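Local coordinates for protein R-imine reductase (Streptomyces kanamyceticus, PDB 3ZGY) that catalyses the NADPH-dependent, R-selective reduction of an imine substrate, at residues D[131-136]-D[182-187]; D[154-159]-D[173-178]; D[251-256]-D[285-290]. All blocks are in the same frame, centred on the assembly; numbering follows the deposited sequence.

Interaction 1 of 3, residues D[131-136]-D[182-187]; sequences YLDGAI and LASLYD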
ATOM      1  N   TYR D 131     -23.225  -7.070  22.772  1.00 38.13           N
ATOM      2  CA  TYR D 131     -22.885  -6.130  21.733  1.00 37.10           C
ATOM      3  C   TYR D 131     -21.605  -6.556  21.064  1.00 39.49           C
ATOM      4  O   TYR D 131     -20.587  -6.742  21.725  1.00 42.87           O
ATOM      5  CB  TYR D 131     -22.698  -4.714  22.313  1.00 33.91           C
ATOM      6  CG  TYR D 131     -22.371  -3.670  21.288  1.00 39.84           C
ATOM      7  CD1 TYR D 131     -23.368  -3.205  20.404  1.00 43.52           C
ATOM      8  CD2 TYR D 131     -21.104  -3.119  21.186  1.00 35.97           C
ATOM      9  CE1 TYR D 131     -23.109  -2.222  19.488  1.00 36.75           C
ATOM     10  CE2 TYR D 131     -20.844  -2.144  20.249  1.00 38.20           C
ATOM     11  CZ  TYR D 131     -21.837  -1.727  19.378  1.00 38.34           C
ATOM     12  OH  TYR D 131     -21.576  -0.774  18.401  1.00 35.42           O
ATOM     13  N   LEU D 132     -21.671  -6.704  19.750  1.00 38.30           N
ATOM     14  CA  LEU D 132     -20.473  -6.770  18.916  1.00 36.83           C
ATOM     15  C   LEU D 132     -20.375  -5.575  18.015  1.00 36.13           C
ATOM     16  O   LEU D 132     -21.369  -5.108  17.436  1.00 38.23           O
ATOM     17  CB  LEU D 132     -20.510  -7.956  17.995  1.00 35.60           C
ATOM     18  CG  LEU D 132     -20.428  -9.304  18.638  1.00 37.57           C
ATOM     19  CD1 LEU D 132     -20.573 -10.324  17.537  1.00 42.29           C
ATOM     20  CD2 LEU D 132     -19.122  -9.495  19.363  1.00 39.46           C
ATOM     21  N   ASP D 133     -19.169  -5.056  17.898  1.00 39.91           N
ATOM     22  CA  ASP D 133     -18.945  -3.952  17.029  1.00 35.00           C
ATOM     23  C   ASP D 133     -18.133  -4.457  15.921  1.00 33.46           C
ATOM     24  O   ASP D 133     -17.122  -5.150  16.130  1.00 35.20           O
ATOM     25  CB  ASP D 133     -18.257  -2.823  17.726  1.00 35.29           C
ATOM     26  CG  ASP D 133     -18.367  -1.549  16.940  1.00 41.47           C
ATOM     27  OD1 ASP D 133     -17.534  -1.396  15.977  1.00 39.00           O
ATOM     28  OD2 ASP D 133     -19.250  -0.712  17.299  1.00 37.44           O
ATOM     29  N   GLY D 134     -18.575  -4.154  14.713  1.00 36.10           N
ATOM     30  CA  GLY D 134     -17.786  -4.556  13.527  1.00 41.43           C
ATOM     31  C   GLY D 134     -17.569  -3.540  12.441  1.00 37.58           C
ATOM     32  O   GLY D 134     -17.990  -2.366  12.532  1.00 41.46           O
ATOM     33  N   ALA D 135     -16.924  -4.019  11.399  1.00 37.81           N
ATOM     34  CA  ALA D 135     -16.571  -3.204  10.220  1.00 39.59           C
ATOM     35  C   ALA D 135     -16.493  -4.092   8.971  1.00 40.26           C
ATOM     36  O   ALA D 135     -16.066  -5.256   9.038  1.00 40.96           O
ATOM     37  CB  ALA D 135     -15.221  -2.570  10.451  1.00 37.68           C
ATOM     38  N   ILE D 136     -16.950  -3.558   7.862  1.00 40.23           N
ATOM     39  CA  ILE D 136     -16.957  -4.290   6.595  1.00 47.38           C
ATOM     40  C   ILE D 136     -15.902  -3.771   5.680  1.00 43.71           C
ATOM     41  O   ILE D 136     -15.945  -2.633   5.325  1.00 44.53           O
ATOM     42  CB  ILE D 136     -18.287  -4.112   5.876  1.00 45.70           C
ATOM     43  CG1 ILE D 136     -19.354  -4.572   6.913  1.00 45.18           C
ATOM     44  CG2 ILE D 136     -18.272  -4.908   4.591  1.00 49.14           C
ATOM     45  CD1 ILE D 136     -20.817  -4.707   6.533  1.00 48.37           C
ATOM     46  N   LEU D 182     -11.578  -2.889  18.482  1.00 39.10           N
ATOM     47  CA  LEU D 182     -10.632  -3.456  17.542  1.00 40.62           C
ATOM     48  C   LEU D 182     -11.064  -3.377  16.090  1.00 43.47           C
ATOM     49  O   LEU D 182     -10.254  -3.083  15.193  1.00 45.36           O
ATOM     50  CB  LEU D 182     -10.322  -4.905  17.882  1.00 41.59           C
ATOM     51  CG  LEU D 182      -9.542  -5.134  19.192  1.00 40.32           C
ATOM     52  CD1 LEU D 182      -9.472  -6.639  19.439  1.00 42.04           C
ATOM     53  CD2 LEU D 182      -8.140  -4.569  19.113  1.00 41.94           C
ATOM     54  N   ALA D 183     -12.315  -3.683  15.808  1.00 44.79           N
ATOM     55  CA  ALA D 183     -12.718  -3.686  14.413  1.00 42.07           C
ATOM     56  C   ALA D 183     -12.483  -2.291  13.774  1.00 40.68           C
ATOM     57  O   ALA D 183     -12.000  -2.228  12.672  1.00 43.96           O
ATOM     58  CB  ALA D 183     -14.138  -4.115  14.276  1.00 44.59           C
ATOM     59  N   SER D 184     -12.724  -1.216  14.514  1.00 38.69           N
ATOM     60  CA  SER D 184     -12.492   0.172  14.040  1.00 39.79           C
ATOM     61  C   SER D 184     -11.029   0.434  13.775  1.00 39.96           C
ATOM     62  O   SER D 184     -10.672   1.025  12.800  1.00 45.91           O
ATOM     63  CB  SER D 184     -13.021   1.190  15.078  1.00 41.94           C
ATOM     64  OG  SER D 184     -14.455   1.230  15.102  1.00 48.61           O
ATOM     65  N   LEU D 185     -10.184  -0.033  14.667  1.00 43.00           N
ATOM     66  CA  LEU D 185      -8.761   0.078  14.509  1.00 39.28           C
ATOM     67  C   LEU D 185      -8.191  -0.721  13.360  1.00 42.62           C
ATOM     68  O   LEU D 185      -7.300  -0.251  12.668  1.00 47.90           O
ATOM     69  CB  LEU D 185      -8.110  -0.367  15.802  1.00 41.99           C
ATOM     70  CG  LEU D 185      -7.824   0.685  16.890  1.00 43.45           C
ATOM     71  CD1 LEU D 185      -8.628   1.949  16.751  1.00 44.62           C
ATOM     72  CD2 LEU D 185      -8.010   0.065  18.259  1.00 43.41           C
ATOM     73  N   TYR D 186      -8.683  -1.930  13.145  1.00 48.63           N
ATOM     74  CA  TYR D 186      -8.241  -2.739  11.985  1.00 46.35           C
ATOM     75  C   TYR D 186      -8.690  -2.092  10.677  1.00 45.77           C
ATOM     76  O   TYR D 186      -7.969  -2.089   9.709  1.00 43.37           O
ATOM     77  CB  TYR D 186      -8.830  -4.143  12.036  1.00 43.98           C
ATOM     78  CG  TYR D 186      -7.969  -5.128  12.763  1.00 46.74           C
ATOM     79  CD1 TYR D 186      -8.007  -5.224  14.129  1.00 47.70           C
ATOM     80  CD2 TYR D 186      -7.128  -6.002  12.084  1.00 49.04           C
ATOM     81  CE1 TYR D 186      -7.194  -6.130  14.804  1.00 45.48           C
ATOM     82  CE2 TYR D 186      -6.313  -6.911  12.766  1.00 42.99           C
ATOM     83  CZ  TYR D 186      -6.378  -6.981  14.128  1.00 43.38           C
ATOM     84  OH  TYR D 186      -5.594  -7.867  14.841  1.00 46.00           O
ATOM     85  N   ASP D 187      -9.894  -1.545  10.680  1.00 42.45           N
ATOM     86  CA  ASP D 187     -10.450  -0.861   9.542  1.00 42.20           C
ATOM     87  C   ASP D 187      -9.569   0.342   9.251  1.00 44.50           C
ATOM     88  O   ASP D 187      -9.209   0.604   8.108  1.00 49.60           O
ATOM     89  CB  ASP D 187     -11.915  -0.456   9.888  1.00 43.88           C
ATOM     90  CG  ASP D 187     -12.775  -0.063   8.687  1.00 48.26           C
ATOM     91  OD1 ASP D 187     -12.311  -0.328   7.567  1.00 51.85           O
ATOM     92  OD2 ASP D 187     -13.912   0.524   8.894  1.00 50.71           O
TER
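Ala-183, in the first turn of helix 182-209, rests its methyl on the backbone of strand 131-136: its CB lies 3.7 Å from Asp-133 O and 3.8 Å from Gly-134 CA. The next residue of the strand, Ala-135, turns its own methyl to the helix, with CB 4.3 Å from Ala-183 CB. One helical turn on, Asp-187 lies against the same methyl, its OD2 3.7 Å from Ala-135 CB; with CG anti to the backbone N (chi1 -164°), the carboxylate reaches over to the strand. Small residues in the middle allow a close approach, the local axes coming to 6.9 Å and running nearly parallel at 17°.

At the other edge Asp-133 OD1 and Ser-184 OG stay 4.1 Å apart, too far to bond; the polar partners lie outside the pair. Asp-133 OD2 accepts from Tyr-131 OH at 2.6 Å, on the anti side of the carboxylate and somewhat out of its plane, and is also bonded to Tyr-86 OH; Ser-184 OG pairs with Gly-112 O. Ser-153 OG, hydrogen-bonded to both Asp-133 O and Ala-183 N, bridges strand and helix start. Strands 105-108 and 150-153 flank the strand and hold it by backbone bonds.

Here the Rossmann-type nucleotide-binding domain meets the long helix that leads into the C-terminal domain, as expected in the 6-phosphogluconate dehydrogenase-like family. Asp-187 reaches Ser-111, an NADP(+)-binding residue, so the junction borders the cofactor site.

Interaction 2 of 3, residues D[154-159]-D[173-178]; sequences GPRSAF and TTYLGA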
ATOM      1  N   GLY D 154     -15.547  -7.722  20.434  1.00 40.24           N
ATOM      2  CA  GLY D 154     -16.546  -7.902  21.520  1.00 43.70           C
ATOM      3  C   GLY D 154     -16.383  -9.217  22.230  1.00 40.25           C
ATOM      4  O   GLY D 154     -15.548 -10.049  21.861  1.00 44.29           O
ATOM      5  N   PRO D 155     -17.155  -9.419  23.283  1.00 38.54           N
ATOM      6  CA  PRO D 155     -16.865 -10.603  24.081  1.00 41.11           C
ATOM      7  C   PRO D 155     -17.317 -11.886  23.377  1.00 41.17           C
ATOM      8  O   PRO D 155     -18.343 -11.882  22.702  1.00 41.84           O
ATOM      9  CB  PRO D 155     -17.654 -10.347  25.350  1.00 35.91           C
ATOM     10  CG  PRO D 155     -18.772  -9.481  24.916  1.00 36.22           C
ATOM     11  CD  PRO D 155     -18.120  -8.549  23.943  1.00 39.78           C
ATOM     12  N   ARG D 156     -16.583 -12.979  23.592  1.00 41.53           N
ATOM     13  CA  ARG D 156     -16.968 -14.284  23.051  1.00 37.63           C
ATOM     14  C   ARG D 156     -18.397 -14.642  23.388  1.00 37.39           C
ATOM     15  O   ARG D 156     -19.103 -15.213  22.588  1.00 46.35           O
ATOM     16  CB  ARG D 156     -16.087 -15.373  23.600  1.00 35.68           C
ATOM     17  CG  ARG D 156     -14.712 -15.463  22.973  1.00 32.00           C
ATOM     18  CD  ARG D 156     -14.885 -16.211  21.694  1.00 40.73           C
ATOM     19  NE  ARG D 156     -13.673 -16.364  20.941  1.00 41.30           N
ATOM     20  CZ  ARG D 156     -13.656 -16.923  19.749  1.00 44.47           C
ATOM     21  NH1 ARG D 156     -14.790 -17.344  19.158  1.00 47.04           N
ATOM     22  NH2 ARG D 156     -12.497 -17.081  19.136  1.00 41.44           N
ATOM     23  N   SER D 157     -18.835 -14.322  24.588  1.00 37.99           N
ATOM     24  CA  SER D 157     -20.226 -14.586  24.935  1.00 39.72           C
ATOM     25  C   SER D 157     -21.233 -13.982  23.983  1.00 41.45           C
ATOM     26  O   SER D 157     -22.389 -14.434  23.914  1.00 49.79           O
ATOM     27  CB  SER D 157     -20.501 -14.080  26.347  1.00 37.17           C
ATOM     28  OG  SER D 157     -20.405 -12.686  26.383  1.00 45.56           O
ATOM     29  N   ALA D 158     -20.851 -12.898  23.320  1.00 40.26           N
ATOM     30  CA  ALA D 158     -21.748 -12.253  22.370  1.00 41.24           C
ATOM     31  C   ALA D 158     -21.557 -12.843  20.973  1.00 44.00           C
ATOM     32  O   ALA D 158     -22.497 -12.904  20.211  1.00 48.66           O
ATOM     33  CB  ALA D 158     -21.527 -10.770  22.337  1.00 41.19           C
ATOM     34  N   PHE D 159     -20.369 -13.357  20.678  1.00 41.44           N
ATOM     35  CA  PHE D 159     -20.112 -13.856  19.333  1.00 37.88           C
ATOM     36  C   PHE D 159     -20.429 -15.332  19.156  1.00 41.77           C
ATOM     37  O   PHE D 159     -21.123 -15.701  18.227  1.00 45.02           O
ATOM     38  CB  PHE D 159     -18.681 -13.609  18.961  1.00 37.35           C
ATOM     39  CG  PHE D 159     -18.281 -14.275  17.697  1.00 36.38           C
ATOM     40  CD1 PHE D 159     -18.781 -13.860  16.518  1.00 40.67           C
ATOM     41  CD2 PHE D 159     -17.421 -15.328  17.705  1.00 36.67           C
ATOM     42  CE1 PHE D 159     -18.443 -14.491  15.333  1.00 37.93           C
ATOM     43  CE2 PHE D 159     -17.054 -15.959  16.549  1.00 38.38           C
ATOM     44  CZ  PHE D 159     -17.573 -15.538  15.351  1.00 38.45           C
ATOM     45  N   THR D 173     -15.506 -13.556   7.351  1.00 51.89           N
ATOM     46  CA  THR D 173     -16.013 -13.116   8.645  1.00 45.87           C
ATOM     47  C   THR D 173     -15.121 -13.575   9.798  1.00 43.01           C
ATOM     48  O   THR D 173     -14.920 -14.731   9.974  1.00 50.16           O
ATOM     49  CB  THR D 173     -17.412 -13.644   8.890  1.00 48.39           C
ATOM     50  OG1 THR D 173     -18.265 -13.170   7.853  1.00 62.32           O
ATOM     51  CG2 THR D 173     -17.933 -13.161  10.210  1.00 49.46           C
ATOM     52  N   THR D 174     -14.538 -12.639  10.535  1.00 44.54           N
ATOM     53  CA  THR D 174     -13.528 -12.951  11.468  1.00 41.12           C
ATOM     54  C   THR D 174     -13.675 -12.178  12.797  1.00 43.47           C
ATOM     55  O   THR D 174     -13.912 -10.981  12.829  1.00 46.39           O
ATOM     56  CB  THR D 174     -12.096 -12.842  10.833  1.00 45.79           C
ATOM     57  OG1 THR D 174     -11.197 -12.267  11.765  1.00 49.94           O
ATOM     58  CG2 THR D 174     -12.034 -12.011   9.597  1.00 50.51           C
ATOM     59  N   TYR D 175     -13.501 -12.924  13.886  1.00 39.98           N
ATOM     60  CA  TYR D 175     -13.636 -12.451  15.228  1.00 40.08           C
ATOM     61  C   TYR D 175     -12.296 -12.091  15.694  1.00 42.32           C
ATOM     62  O   TYR D 175     -11.448 -12.929  15.711  1.00 38.53           O
ATOM     63  CB  TYR D 175     -14.152 -13.549  16.153  1.00 41.09           C
ATOM     64  CG  TYR D 175     -14.111 -13.140  17.601  1.00 36.57           C
ATOM     65  CD1 TYR D 175     -15.072 -12.323  18.124  1.00 35.08           C
ATOM     66  CD2 TYR D 175     -13.112 -13.596  18.446  1.00 40.47           C
ATOM     67  CE1 TYR D 175     -15.043 -11.939  19.450  1.00 35.09           C
ATOM     68  CE2 TYR D 175     -13.054 -13.231  19.802  1.00 35.59           C
ATOM     69  CZ  TYR D 175     -14.012 -12.400  20.290  1.00 37.51           C
ATOM     70  OH  TYR D 175     -13.985 -12.061  21.620  1.00 38.12           O
ATOM     71  N   LEU D 176     -12.119 -10.844  16.117  1.00 47.17           N
ATOM     72  CA  LEU D 176     -10.792 -10.277  16.356  1.00 43.78           C
ATOM     73  C   LEU D 176     -10.374 -10.301  17.792  1.00 43.75           C
ATOM     74  O   LEU D 176      -9.202 -10.140  18.075  1.00 48.99           O
ATOM     75  CB  LEU D 176     -10.812  -8.825  15.925  1.00 45.40           C
ATOM     76  CG  LEU D 176     -10.902  -8.492  14.447  1.00 46.84           C
ATOM     77  CD1 LEU D 176     -11.156  -6.991  14.334  1.00 45.26           C
ATOM     78  CD2 LEU D 176      -9.583  -8.862  13.763  1.00 46.06           C
ATOM     79  N   GLY D 177     -11.346 -10.385  18.702  1.00 41.97           N
ATOM     80  CA  GLY D 177     -11.057 -10.286  20.131  1.00 38.35           C
ATOM     81  C   GLY D 177     -12.060  -9.511  20.954  1.00 37.08           C
ATOM     82  O   GLY D 177     -13.067  -9.031  20.447  1.00 35.96           O
ATOM     83  N   ALA D 178     -11.738  -9.331  22.236  1.00 38.98           N
ATOM     84  CA  ALA D 178     -12.725  -8.854  23.220  1.00 35.58           C
ATOM     85  C   ALA D 178     -13.045  -7.378  23.183  1.00 37.78           C
ATOM     86  O   ALA D 178     -14.193  -6.991  23.312  1.00 43.32           O
ATOM     87  CB  ALA D 178     -12.276  -9.221  24.605  1.00 32.26           C
TER
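Nearly identical first torsions, with CG anti to the backbone N in Tyr-175 (chi1 172°) and in Phe-159 (chi1 171°), send the two rings towards each other. Their planes are almost parallel but slid far apart, centroids 5.0 Å from each other, so overlap is slight; instead Tyr-175 CB sits over the phenyl face, a CH-pi contact 4.0 Å from the Phe-159 centroid.

Arg-156 doubles back at chi2 and sets one face of its guanidinium against CD2 and CE2 of the tyrosine, on the same side of its plane as Phe-159, NE 3.4 Å from Tyr-175 CE2, the two planes inclined by 41°. A salt bridge from NH1 to Asp-160 holds the group there.

The phenol donates to Gly-154 O (OH to O 2.6 Å), approaching nearly along the C=O axis. Gly-154 N in turn gives its hydrogen to Gly-177 O at 2.8 Å, in the carbonyl plane, so the glycine is gripped through both its N and its O. Its backbone angles suit a residue without a side chain.

Pro-155 is the N-cap of helix 156-159, which follows strand 150-153. The tyrosine thus joins this helix to strand 173-175, closing a beta-alpha-beta crossover at the outer edge of the Rossmann-type sheet.

Interaction 3 of 3, residues D[251-256]-D[285-290]; sequences AIDTHL and RAVADG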
ATOM      1  N   ALA D 251      20.139   0.709   6.437  1.00 75.27           N
ATOM      2  CA  ALA D 251      19.893   1.655   7.508  1.00 74.47           C
ATOM      3  C   ALA D 251      19.231   2.929   7.018  1.00 73.87           C
ATOM      4  O   ALA D 251      19.367   3.321   5.870  1.00 83.05           O
ATOM      5  CB  ALA D 251      21.186   2.008   8.205  1.00 84.62           C
ATOM      6  N   ILE D 252      18.560   3.611   7.928  1.00 68.70           N
ATOM      7  CA  ILE D 252      17.768   4.784   7.582  1.00 66.77           C
ATOM      8  C   ILE D 252      18.606   5.826   6.907  1.00 69.69           C
ATOM      9  O   ILE D 252      18.102   6.539   6.050  1.00 77.37           O
ATOM     10  CB  ILE D 252      17.028   5.355   8.826  1.00 59.95           C
ATOM     11  CG1 ILE D 252      15.877   4.420   9.183  1.00 69.71           C
ATOM     12  CG2 ILE D 252      16.423   6.720   8.577  1.00 58.05           C
ATOM     13  CD1 ILE D 252      15.364   4.587  10.598  1.00 83.34           C
ATOM     14  N   ASP D 253      19.865   5.962   7.333  1.00 79.86           N
ATOM     15  CA  ASP D 253      20.824   6.879   6.687  1.00 79.98           C
ATOM     16  C   ASP D 253      20.882   6.612   5.171  1.00 76.18           C
ATOM     17  O   ASP D 253      20.675   7.536   4.387  1.00 75.49           O
ATOM     18  CB  ASP D 253      22.222   6.722   7.282  1.00 84.61           C
ATOM     19  CG  ASP D 253      22.368   7.357   8.668  1.00 86.70           C
ATOM     20  OD1 ASP D 253      21.783   8.438   8.923  1.00 91.46           O
ATOM     21  OD2 ASP D 253      23.105   6.763   9.503  1.00 91.06           O
ATOM     22  N   THR D 254      21.081   5.348   4.790  1.00 63.33           N
ATOM     23  CA  THR D 254      21.154   4.936   3.371  1.00 73.51           C
ATOM     24  C   THR D 254      19.917   5.363   2.569  1.00 81.33           C
ATOM     25  O   THR D 254      20.014   5.750   1.399  1.00110.22           O
ATOM     26  CB  THR D 254      21.223   3.354   3.143  1.00 76.96           C
ATOM     27  OG1 THR D 254      21.493   2.680   4.362  1.00 79.70           O
ATOM     28  CG2 THR D 254      22.295   2.935   2.099  1.00 97.43           C
ATOM     29  N   HIS D 255      18.741   5.245   3.173  1.00 79.85           N
ATOM     30  CA  HIS D 255      17.489   5.630   2.497  1.00 72.12           C
ATOM     31  C   HIS D 255      17.535   7.085   2.054  1.00 69.19           C
ATOM     32  O   HIS D 255      17.093   7.436   0.970  1.00 73.12           O
ATOM     33  CB  HIS D 255      16.282   5.373   3.432  1.00 75.88           C
ATOM     34  CG  HIS D 255      15.929   3.919   3.587  1.00 66.72           C
ATOM     35  ND1 HIS D 255      14.811   3.364   3.013  1.00 64.23           N
ATOM     36  CD2 HIS D 255      16.561   2.904   4.224  1.00 68.76           C
ATOM     37  CE1 HIS D 255      14.749   2.077   3.306  1.00 69.42           C
ATOM     38  NE2 HIS D 255      15.805   1.769   4.039  1.00 73.86           N
ATOM     39  N   LEU D 256      18.100   7.910   2.930  1.00 79.88           N
ATOM     40  CA  LEU D 256      18.070   9.391   2.863  1.00 74.29           C
ATOM     41  C   LEU D 256      18.463  10.067   1.577  1.00 71.25           C
ATOM     42  O   LEU D 256      17.765  10.950   1.081  1.00 67.66           O
ATOM     43  CB  LEU D 256      19.046   9.899   3.917  1.00 69.17           C
ATOM     44  CG  LEU D 256      18.575  10.567   5.180  1.00 75.37           C
ATOM     45  CD1 LEU D 256      17.108  10.321   5.509  1.00 79.45           C
ATOM     46  CD2 LEU D 256      19.499  10.040   6.269  1.00 79.25           C
ATOM     47  N   ARG D 285      13.491  13.151  11.126  1.00 61.41           N
ATOM     48  CA  ARG D 285      13.215  13.064  12.551  1.00 52.65           C
ATOM     49  C   ARG D 285      13.869  11.835  13.176  1.00 59.23           C
ATOM     50  O   ARG D 285      14.473  11.922  14.236  1.00 57.78           O
ATOM     51  CB  ARG D 285      11.745  12.962  12.770  1.00 49.53           C
ATOM     52  CG  ARG D 285      10.997  14.193  12.362  1.00 50.73           C
ATOM     53  CD  ARG D 285       9.526  14.051  12.719  1.00 60.17           C
ATOM     54  NE  ARG D 285       8.742  14.994  11.944  1.00 67.90           N
ATOM     55  CZ  ARG D 285       7.430  14.923  11.719  1.00 74.08           C
ATOM     56  NH1 ARG D 285       6.679  13.933  12.188  1.00 73.15           N
ATOM     57  NH2 ARG D 285       6.868  15.871  10.983  1.00 77.71           N
ATOM     58  N   ALA D 286      13.793  10.690  12.510  1.00 56.56           N
ATOM     59  CA  ALA D 286      14.421   9.514  13.069  1.00 61.36           C
ATOM     60  C   ALA D 286      15.929   9.722  13.177  1.00 65.71           C
ATOM     61  O   ALA D 286      16.563   9.247  14.134  1.00 58.50           O
ATOM     62  CB  ALA D 286      14.111   8.270  12.244  1.00 59.58           C
ATOM     63  N   VAL D 287      16.494  10.423  12.189  1.00 67.09           N
ATOM     64  CA  VAL D 287      17.939  10.604  12.137  1.00 76.32           C
ATOM     65  C   VAL D 287      18.340  11.499  13.299  1.00 70.84           C
ATOM     66  O   VAL D 287      19.294  11.192  14.016  1.00 54.16           O
ATOM     67  CB  VAL D 287      18.398  11.149  10.770  1.00 77.65           C
ATOM     68  CG1 VAL D 287      19.725  11.885  10.870  1.00 75.63           C
ATOM     69  CG2 VAL D 287      18.509   9.993   9.783  1.00 75.41           C
ATOM     70  N   ALA D 288      17.548  12.555  13.486  1.00 60.63           N
ATOM     71  CA  ALA D 288      17.694  13.500  14.581  1.00 60.64           C
ATOM     72  C   ALA D 288      17.501  12.900  15.977  1.00 69.48           C
ATOM     73  O   ALA D 288      17.851  13.545  16.937  1.00 91.70           O
ATOM     74  CB  ALA D 288      16.721  14.675  14.408  1.00 56.49           C
ATOM     75  N   ASP D 289      16.896  11.728  16.109  1.00 72.89           N
ATOM     76  CA  ASP D 289      16.790  11.062  17.404  1.00 71.01           C
ATOM     77  C   ASP D 289      17.828   9.973  17.441  1.00 68.08           C
ATOM     78  O   ASP D 289      17.703   9.026  18.193  1.00 72.09           O
ATOM     79  CB  ASP D 289      15.399  10.431  17.602  1.00 82.86           C
ATOM     80  CG  ASP D 289      14.287  11.462  17.679  1.00 91.35           C
ATOM     81  OD1 ASP D 289      14.583  12.680  17.582  1.00 92.09           O
ATOM     82  OD2 ASP D 289      13.111  11.033  17.816  1.00 94.85           O
ATOM     83  N   GLY D 290      18.832  10.078  16.588  1.00 67.85           N
ATOM     84  CA  GLY D 290      19.939   9.142  16.596  1.00 70.32           C
ATOM     85  C   GLY D 290      19.583   7.760  16.121  1.00 77.83           C
ATOM     86  O   GLY D 290      20.281   6.807  16.452  1.00 67.72           O
TER
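One methyl, Val-287 CG2, carries most of this thin contact and meets three residues of helix 252-269: Ile-252, Asp-253 and Leu-256. It comes 3.7 Å from Leu-256 CD2, whose side chain slants across the valine. Asp-253 OD1 is equally near to Val-287 CG2, at 3.7 Å, its side chain lying at about a right angle to that of the valine; this is van der Waals contact of a carboxylate oxygen with a methyl. Ile-252 CG2 completes the set at 4.1 Å from Val-287 CG2, the two side chains lying antiparallel.

The branching of Val-287 explains the choice of methyl: CG1 stands anti to the backbone N (chi1 156°), which leaves CG2 beside that N and facing the other helix. From Ile-252 the longer branch bypasses the valine and puts CD1 4.2 Å from Ala-286 CB. Only 157 Å² is buried in all, in keeping with local axes 10.5 Å apart that cross at -136°.

The contact joins the start of one helix to the end of the other. Ala-251 stands at the N-cap position of the first, and its O accepts from Thr-254 OG1 at 2.7 Å, while Gly-290, with positive phi, is the C-prime residue of a Schellman motif that finishes the second; its N bonds to Val-287 O, and His-291 N to Ala-286 O.

The contact lies at the end of the helical pair 252-269 and 274-291 away from their connection. Just past it, the chain folds back, with backbone bonds between Gly-292 and Asp-253 and between Ser-294 and Ile-252, and Leu-299 covers Ile-252 and Ala-286. Helix 300-304 packs on helix 274-291 through Gln-302, and the second subunit is joined alongside: its Trp-195 bonds to His-255 and its Glu-274 forms a salt bridge with Arg-285.

In the fold
Interactions 1 and 2 are neighbours, their centres about 10 Å apart, and both reach the Rossmann-type sheet. Residues 154-178 fall wholly between the two halves of interaction 1 in sequence, and strand 173-175 leads directly into helix 182-209. Leu-176 packs on Ala-183 and Tyr-186, tying the sheet edge to that helix. Interaction 3 comes later in the chain, among the helices of the C-terminal domain, with its centre about 35 Å from that of interaction 1 and 40 Å from that of interaction 2. Interactions 1 and 3 both touch the second subunit, so the interdomain junction and the distant helical pair each take part in the dimer.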